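Local coordinates for protein Abbfa_003403 (Acinetobacter baumannii, PDB 4ZXH) that probably assembles a peptide product as a four-domain nonribosomal peptide synthetase with condensation, adenylation, peptidyl carrier and thioesterase domains, at residues 895-900 and 945-950; 924-929 and 1040-1045; 701-706 and 727-732. All blocks are in the same frame, centred on the assembly; numbering follows the deposited sequence.

Contact 1: 895-900 and 945-950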
# COMPACT_ATOMS: atom_id res chain seq x y z
N ASP A 895 0.43 -6.20 19.07
CA ASP A 895 1.40 -5.15 18.78
C ASP A 895 2.17 -5.51 17.51
O ASP A 895 2.17 -6.66 17.07
CB ASP A 895 2.36 -4.95 19.96
CG ASP A 895 2.94 -3.55 20.02
OD1 ASP A 895 2.54 -2.67 19.22
OD2 ASP A 895 3.82 -3.32 20.89
N ALA A 896 2.81 -4.51 16.90
CA ALA A 896 3.55 -4.73 15.67
C ALA A 896 4.63 -3.67 15.53
O ALA A 896 4.45 -2.52 15.92
CB ALA A 896 2.60 -4.70 14.45
N VAL A 897 5.77 -4.07 15.00
CA VAL A 897 6.84 -3.14 14.71
C VAL A 897 7.37 -3.50 13.33
O VAL A 897 7.59 -4.69 13.03
CB VAL A 897 7.96 -3.21 15.77
CG1 VAL A 897 9.26 -2.63 15.24
CG2 VAL A 897 7.54 -2.50 17.04
N VAL A 898 7.56 -2.50 12.48
CA VAL A 898 8.05 -2.74 11.14
C VAL A 898 9.36 -1.99 10.96
O VAL A 898 9.44 -0.80 11.27
CB VAL A 898 7.03 -2.28 10.07
CG1 VAL A 898 7.56 -2.51 8.68
CG2 VAL A 898 5.71 -3.01 10.25
N LEU A 899 10.38 -2.68 10.48
CA LEU A 899 11.68 -2.03 10.24
C LEU A 899 12.14 -2.23 8.81
O LEU A 899 11.70 -3.17 8.13
CB LEU A 899 12.76 -2.56 11.20
CG LEU A 899 12.47 -2.60 12.70
CD1 LEU A 899 13.64 -3.23 13.47
CD2 LEU A 899 12.13 -1.22 13.25
N VAL A 900 13.03 -1.36 8.37
CA VAL A 900 13.72 -1.59 7.12
C VAL A 900 15.06 -2.25 7.44
O VAL A 900 15.76 -1.80 8.35
CB VAL A 900 13.94 -0.27 6.34
CG1 VAL A 900 14.76 -0.52 5.08
CG2 VAL A 900 12.59 0.37 5.99
N ASP A 945 7.33 -13.30 21.34
CA ASP A 945 6.52 -13.37 22.54
C ASP A 945 6.40 -12.00 23.20
O ASP A 945 5.31 -11.56 23.57
CB ASP A 945 7.15 -14.38 23.50
CG ASP A 945 6.36 -14.55 24.77
OD1 ASP A 945 5.11 -14.58 24.65
OD2 ASP A 945 7.00 -14.65 25.87
N GLU A 946 7.53 -11.32 23.33
CA GLU A 946 7.57 -10.02 23.99
C GLU A 946 8.51 -9.08 23.27
O GLU A 946 9.68 -9.41 23.02
CB GLU A 946 8.01 -10.16 25.45
CG GLU A 946 6.85 -10.36 26.40
CD GLU A 946 7.30 -10.72 27.80
OE1 GLU A 946 8.50 -10.54 28.10
OE2 GLU A 946 6.45 -11.21 28.58
N PHE A 947 8.01 -7.90 22.93
CA PHE A 947 8.85 -6.91 22.29
C PHE A 947 9.89 -6.42 23.29
O PHE A 947 9.54 -6.08 24.41
CB PHE A 947 8.01 -5.75 21.76
CG PHE A 947 7.29 -6.06 20.47
CD1 PHE A 947 7.44 -7.29 19.86
CD2 PHE A 947 6.48 -5.12 19.87
CE1 PHE A 947 6.79 -7.58 18.67
CE2 PHE A 947 5.83 -5.39 18.68
CZ PHE A 947 5.98 -6.63 18.07
N PRO A 948 11.17 -6.40 22.89
CA PRO A 948 12.28 -5.94 23.75
C PRO A 948 12.10 -4.47 24.12
O PRO A 948 11.84 -3.66 23.23
CB PRO A 948 13.53 -6.10 22.86
CG PRO A 948 13.12 -6.96 21.71
CD PRO A 948 11.63 -6.73 21.52
N MET A 949 12.24 -4.15 25.40
CA MET A 949 12.10 -2.77 25.87
C MET A 949 13.46 -2.20 26.28
O MET A 949 14.41 -2.96 26.53
CB MET A 949 11.13 -2.68 27.08
CG MET A 949 9.72 -3.19 26.87
SD MET A 949 8.76 -2.04 25.88
CE MET A 949 7.45 -3.08 25.22
N THR A 950 13.53 -0.88 26.36
CA THR A 950 14.66 -0.21 27.01
C THR A 950 14.38 -0.11 28.50
O THR A 950 13.29 -0.46 28.95
CB THR A 950 14.89 1.19 26.43
OG1 THR A 950 13.78 2.05 26.74
CG2 THR A 950 15.04 1.11 24.93

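Contact 2: 924-929 and 1040-1045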
# COMPACT_ATOMS: atom_id res chain seq x y z
N LEU A 924 -1.29 -13.27 7.64
CA LEU A 924 -0.92 -11.85 7.74
C LEU A 924 -0.62 -11.27 6.36
O LEU A 924 -1.20 -10.25 5.96
CB LEU A 924 0.28 -11.65 8.66
CG LEU A 924 0.03 -11.95 10.13
CD1 LEU A 924 1.27 -11.64 10.94
CD2 LEU A 924 -1.15 -11.17 10.64
N LYS A 925 0.31 -11.91 5.66
CA LYS A 925 0.67 -11.54 4.30
C LYS A 925 -0.58 -11.28 3.44
O LYS A 925 -0.70 -10.22 2.83
CB LYS A 925 1.54 -12.63 3.68
CG LYS A 925 2.15 -12.31 2.32
CD LYS A 925 3.43 -11.53 2.44
CE LYS A 925 4.09 -11.37 1.09
NZ LYS A 925 4.67 -12.65 0.59
N LYS A 926 -1.50 -12.25 3.42
CA LYS A 926 -2.74 -12.13 2.64
C LYS A 926 -3.51 -10.88 3.02
O LYS A 926 -3.98 -10.13 2.15
CB LYS A 926 -3.65 -13.34 2.84
CG LYS A 926 -3.04 -14.68 2.45
CD LYS A 926 -2.81 -14.81 0.97
CE LYS A 926 -2.58 -16.26 0.62
NZ LYS A 926 -3.78 -17.08 0.97
N ASN A 927 -3.65 -10.66 4.32
CA ASN A 927 -4.42 -9.52 4.82
C ASN A 927 -3.82 -8.17 4.43
O ASN A 927 -4.51 -7.30 3.89
CB ASN A 927 -4.55 -9.60 6.34
CG ASN A 927 -5.56 -8.61 6.90
OD1 ASN A 927 -5.26 -7.43 7.07
ND2 ASN A 927 -6.75 -9.10 7.22
N LEU A 928 -2.52 -7.99 4.69
CA LEU A 928 -1.89 -6.73 4.36
C LEU A 928 -1.92 -6.47 2.85
O LEU A 928 -2.06 -5.33 2.41
CB LEU A 928 -0.44 -6.69 4.87
CG LEU A 928 -0.18 -6.88 6.36
CD1 LEU A 928 1.24 -6.47 6.65
CD2 LEU A 928 -1.13 -6.10 7.23
N GLN A 929 -1.81 -7.52 2.05
CA GLN A 929 -1.84 -7.35 0.61
C GLN A 929 -3.13 -6.69 0.12
O GLN A 929 -3.12 -5.96 -0.88
CB GLN A 929 -1.65 -8.69 -0.08
CG GLN A 929 -0.25 -8.92 -0.63
CD GLN A 929 0.01 -10.38 -0.92
OE1 GLN A 929 -0.64 -11.26 -0.35
NE2 GLN A 929 0.95 -10.65 -1.83
N LEU A 1040 -5.90 -16.61 -6.39
CA LEU A 1040 -7.06 -16.49 -7.26
C LEU A 1040 -7.93 -17.72 -7.10
O LEU A 1040 -9.15 -17.64 -7.13
CB LEU A 1040 -6.62 -16.31 -8.72
CG LEU A 1040 -7.65 -16.17 -9.84
CD1 LEU A 1040 -8.52 -14.93 -9.68
CD2 LEU A 1040 -6.89 -16.12 -11.15
N GLY A 1041 -7.27 -18.86 -6.91
CA GLY A 1041 -7.95 -20.13 -6.72
C GLY A 1041 -8.79 -20.13 -5.45
O GLY A 1041 -9.87 -20.70 -5.46
N GLU A 1042 -8.30 -19.50 -4.38
CA GLU A 1042 -9.10 -19.41 -3.14
C GLU A 1042 -10.37 -18.60 -3.40
O GLU A 1042 -11.46 -18.95 -2.92
CB GLU A 1042 -8.29 -18.80 -1.99
CG GLU A 1042 -7.09 -19.64 -1.58
CD GLU A 1042 -6.18 -18.98 -0.54
OE1 GLU A 1042 -6.43 -17.82 -0.15
OE2 GLU A 1042 -5.20 -19.63 -0.11
N ILE A 1043 -10.24 -17.51 -4.16
CA ILE A 1043 -11.36 -16.65 -4.52
C ILE A 1043 -12.42 -17.40 -5.32
O ILE A 1043 -13.61 -17.30 -5.04
CB ILE A 1043 -10.87 -15.44 -5.33
CG1 ILE A 1043 -10.15 -14.47 -4.41
CG2 ILE A 1043 -12.03 -14.76 -6.06
CD1 ILE A 1043 -10.94 -14.15 -3.17
N ILE A 1044 -11.98 -18.13 -6.33
CA ILE A 1044 -12.88 -18.90 -7.16
C ILE A 1044 -13.52 -20.04 -6.38
O ILE A 1044 -14.70 -20.37 -6.57
CB ILE A 1044 -12.13 -19.44 -8.37
CG1 ILE A 1044 -11.75 -18.29 -9.29
CG2 ILE A 1044 -12.97 -20.44 -9.12
CD1 ILE A 1044 -10.91 -18.74 -10.47
N ARG A 1045 -12.74 -20.63 -5.48
CA ARG A 1045 -13.17 -21.77 -4.65
C ARG A 1045 -14.33 -21.40 -3.73
O ARG A 1045 -15.17 -22.26 -3.40
CB ARG A 1045 -11.99 -22.29 -3.84
CG ARG A 1045 -12.24 -23.58 -3.12
CD ARG A 1045 -10.94 -24.15 -2.54
NE ARG A 1045 -9.99 -24.52 -3.58
CZ ARG A 1045 -8.83 -23.91 -3.79
NH1 ARG A 1045 -8.45 -22.90 -3.03
NH2 ARG A 1045 -8.03 -24.33 -4.77

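Contact 3: 701-706 and 727-732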
# COMPACT_ATOMS: atom_id res chain seq x y z
N GLN A 701 -1.78 -6.10 38.64
CA GLN A 701 -1.40 -5.49 39.89
C GLN A 701 -1.55 -3.96 39.84
O GLN A 701 -1.84 -3.33 40.86
CB GLN A 701 0.02 -5.90 40.25
CG GLN A 701 0.23 -6.08 41.75
CD GLN A 701 1.50 -6.86 42.03
OE1 GLN A 701 1.95 -7.64 41.19
NE2 GLN A 701 2.09 -6.63 43.20
N LEU A 702 -1.37 -3.38 38.65
CA LEU A 702 -1.53 -1.93 38.47
C LEU A 702 -3.00 -1.54 38.35
O LEU A 702 -3.39 -0.47 38.80
CB LEU A 702 -0.76 -1.44 37.24
CG LEU A 702 -0.76 0.08 36.99
CD1 LEU A 702 -0.24 0.84 38.21
CD2 LEU A 702 0.06 0.43 35.78
N VAL A 703 -3.82 -2.40 37.74
CA VAL A 703 -5.26 -2.17 37.73
C VAL A 703 -5.80 -2.11 39.16
O VAL A 703 -6.65 -1.29 39.47
CB VAL A 703 -6.02 -3.26 36.95
CG1 VAL A 703 -7.51 -3.08 37.12
CG2 VAL A 703 -5.66 -3.21 35.47
N ASP A 704 -5.27 -2.97 40.03
CA ASP A 704 -5.76 -3.04 41.40
C ASP A 704 -5.29 -1.85 42.23
O ASP A 704 -6.05 -1.32 43.04
CB ASP A 704 -5.32 -4.34 42.08
CG ASP A 704 -6.08 -5.55 41.58
OD1 ASP A 704 -7.12 -5.39 40.89
OD2 ASP A 704 -5.65 -6.69 41.89
N TYR A 705 -4.05 -1.43 42.02
CA TYR A 705 -3.51 -0.30 42.77
C TYR A 705 -4.26 0.97 42.36
O TYR A 705 -4.44 1.87 43.17
CB TYR A 705 -2.00 -0.13 42.52
CG TYR A 705 -1.29 0.72 43.56
CD1 TYR A 705 -0.52 0.14 44.57
CD2 TYR A 705 -1.40 2.11 43.55
CE1 TYR A 705 0.13 0.91 45.52
CE2 TYR A 705 -0.77 2.90 44.51
CZ TYR A 705 0.00 2.30 45.49
OH TYR A 705 0.65 3.07 46.43
N LEU A 706 -4.70 1.02 41.10
CA LEU A 706 -5.41 2.19 40.58
C LEU A 706 -6.82 2.31 41.14
O LEU A 706 -7.18 3.37 41.68
CB LEU A 706 -5.48 2.15 39.05
CG LEU A 706 -4.26 2.62 38.25
CD1 LEU A 706 -4.44 2.25 36.79
CD2 LEU A 706 -4.04 4.11 38.39
N SER A 727 -4.82 -5.62 30.07
CA SER A 727 -5.09 -6.28 31.35
C SER A 727 -6.51 -6.03 31.84
O SER A 727 -6.76 -6.03 33.05
CB SER A 727 -4.09 -5.83 32.42
OG SER A 727 -2.77 -6.28 32.15
N GLU A 728 -7.44 -5.84 30.90
CA GLU A 728 -8.85 -5.61 31.19
C GLU A 728 -9.06 -4.49 32.23
O GLU A 728 -9.70 -4.69 33.26
CB GLU A 728 -9.52 -6.91 31.66
N TRP A 729 -8.48 -3.32 31.95
CA TRP A 729 -8.61 -2.15 32.82
C TRP A 729 -9.93 -1.44 32.57
O TRP A 729 -10.29 -1.18 31.42
CB TRP A 729 -7.44 -1.19 32.59
CG TRP A 729 -7.51 0.09 33.40
CD1 TRP A 729 -7.78 0.20 34.73
CD2 TRP A 729 -7.27 1.42 32.92
NE1 TRP A 729 -7.73 1.52 35.12
CE2 TRP A 729 -7.43 2.29 34.03
CE3 TRP A 729 -6.95 1.96 31.67
CZ2 TRP A 729 -7.27 3.67 33.93
CZ3 TRP A 729 -6.80 3.33 31.57
CH2 TRP A 729 -6.96 4.17 32.69
N SER A 730 -10.64 -1.11 33.64
CA SER A 730 -12.00 -0.59 33.53
C SER A 730 -12.09 0.87 33.04
O SER A 730 -13.09 1.27 32.46
CB SER A 730 -12.71 -0.73 34.88
OG SER A 730 -13.96 -0.07 34.88
N GLY A 731 -11.04 1.64 33.27
CA GLY A 731 -11.04 3.06 32.93
C GLY A 731 -11.44 3.96 34.09
O GLY A 731 -12.04 3.51 35.07
N ASN A 732 -11.09 5.24 33.98
CA ASN A 732 -11.46 6.26 34.96
C ASN A 732 -11.74 7.58 34.24
O ASN A 732 -10.85 8.14 33.59
CB ASN A 732 -10.34 6.45 35.99
CG ASN A 732 -10.71 7.45 37.09
OD1 ASN A 732 -11.80 8.02 37.11
ND2 ASN A 732 -9.77 7.67 38.02

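Contact 1: 895-900 and 945-950
The ring of Phe-947 lies against the start of the strand segment, where its CD2, CE2 and CZ atoms overlap Asp-895, Ala-896 and Val-897. The carboxylate of Asp-895 comes closest, with OD2 3.4 Å from Phe-947 CD2. The two planes are 37° apart and the groups meet obliquely. Backbone atoms border the ring next: Ala-896 N is 3.6 Å from Phe-947 CE2, near the ring plane, and Ala-896 CA lies in that plane, 3.9 Å from Phe-947 CZ. Val-897 adds one methyl, its CG2 standing 3.7 Å from Phe-947 CE2, while the two side chains run past each other in opposite directions. Placing CG of Phe-947 anti to its own carbonyl carbon (chi1 -78°) sends the ring out of the loop toward the strand. The other oxygen of Asp-895 is tied locally, because Ala-896 N gives OD1 a weak, bent bond of 3.0 Å. Long, weak ion pairs run from OD1 to Lys-888 and from OD2 to Lys-722, the latter on helix 718-725 in the AMP-binding enzyme range, and would probably favour the ionised carboxylate.

Strand 893-903 is an outermost strand of the three-stranded sheet and pairs antiparallel with strand 907-916, whose Thr-915 touches both Asp-895 and Phe-947. Phe-960 meets the ring of Phe-947 with planes about 55° apart, and Leu-955 touches both Phe-947 and Val-897. Helix 880-888 covers Ala-896 and Val-898 through Leu-887, so the strand is held between that helix and the loop after strand 940-943.

Contact 2: 924-929 and 1040-1045
Between the two segments only Lys-926 and Glu-1042 meet, in a salt bridge from helix to helix. The ammonium sits in front of the carboxylate fork: Lys-926 NZ is 3.0 Å from Glu-1042 OE1 and makes a second, weak bond of 3.1 Å to Glu-1042 OE2. It meets OE1 on the syn side, 19° out of the carboxylate plane. The two chains arrive from opposite directions. Glu-1042 is extended beyond CG (chi2 174°), whereas Lys-926 bends at chi2 and chi4, and together they span a separation of 11.3 Å between Lys-926 CA and Glu-1042 CA.

Other polar groups link the same helices nearby. Lys-926 NZ has a long, weak ion pair with Glu-1038, the side chains of Lys-926 and Gln-929 touch Arg-1039, and Gln-929 O accepts a hydrogen bond from Gln-1033 NE2.

Apolar packing serves each helix separately. Leu-924 and Leu-928 rest on Phe-941 of strand 940-943, while Leu-1040 and Ile-1044 pack on Leu-982 and Ile-978 of helix 977-990.

The contact thus joins the AMP-binding enzyme C-terminal domain to the phosphopantetheine carrier domain through charge. A solvent-accessible ion pair, backed by the Gln-1033 bond and the touches on Arg-1039, makes this a largely polar interface, which would suit a carrier domain that changes partners, as in other nonribosomal peptide synthetases.

Contact 3: 701-706 and 727-732
Leu-706 N bonds to Leu-702 O at 3.0 Å, a helical bond at the residue whose side chain reaches Trp-729 across the contact. There, Leu-706 CD1 approaches the indole obliquely, 3.8 Å from Trp-729 NE1, and the two side chains cross at about a right angle. Val-703, one turn earlier, carries more of the overlap. Its CG2 methyl stands 3.9 Å from Trp-729 CB and also touches the backbone O of Ser-727, while CG1 comes to the indole edge, 4.1 Å from Trp-729 CD1. With CG anti to the backbone N (chi1 178°), the indole of Trp-729 is directed along the helix flank, and chi2 of 47° turns its CD1 and NE1 edge to the helix.

On one face of the indole lies the backbone N of Gly-731, 3.6 Å above the plane and offset toward the rim. The hydroxyl of Ser-727 is hydrogen-bonded back to Met-723 O, in the preceding helix 718-725.

Leu-724 of helix 718-725 touches both Leu-706 and Trp-729, closing the apolar cluster from a second helix. Leu-706 also rests on Leu-664 of strand 662-665, in the mixed sheet that includes strands 713-716 and 735-740. The contact therefore packs helix 699-709, which leads to strand 713-716, against the loop that leads from helix 718-725 into strand 735-740.

Contact 3 comes first along the chain, within the AMP-binding enzyme range, and closes before the other two open; contacts 1 and 2 then interleave. Contact 1 is nearer to each of the others (centres 24 Å from contact 3 and 26 Å from contact 2) than they are to each other (centres 39 Å apart). Contact 1 and one side of contact 2 (924-929) belong to the small C-terminal adenylation domain: strand 940-943, which packs on helix 921-931, runs in the same three-stranded sheet as strand 893-903. None touches another. Together they sample helix and loop packing within the larger adenylation region, the small domain beside it, and that domain's interface with the carrier.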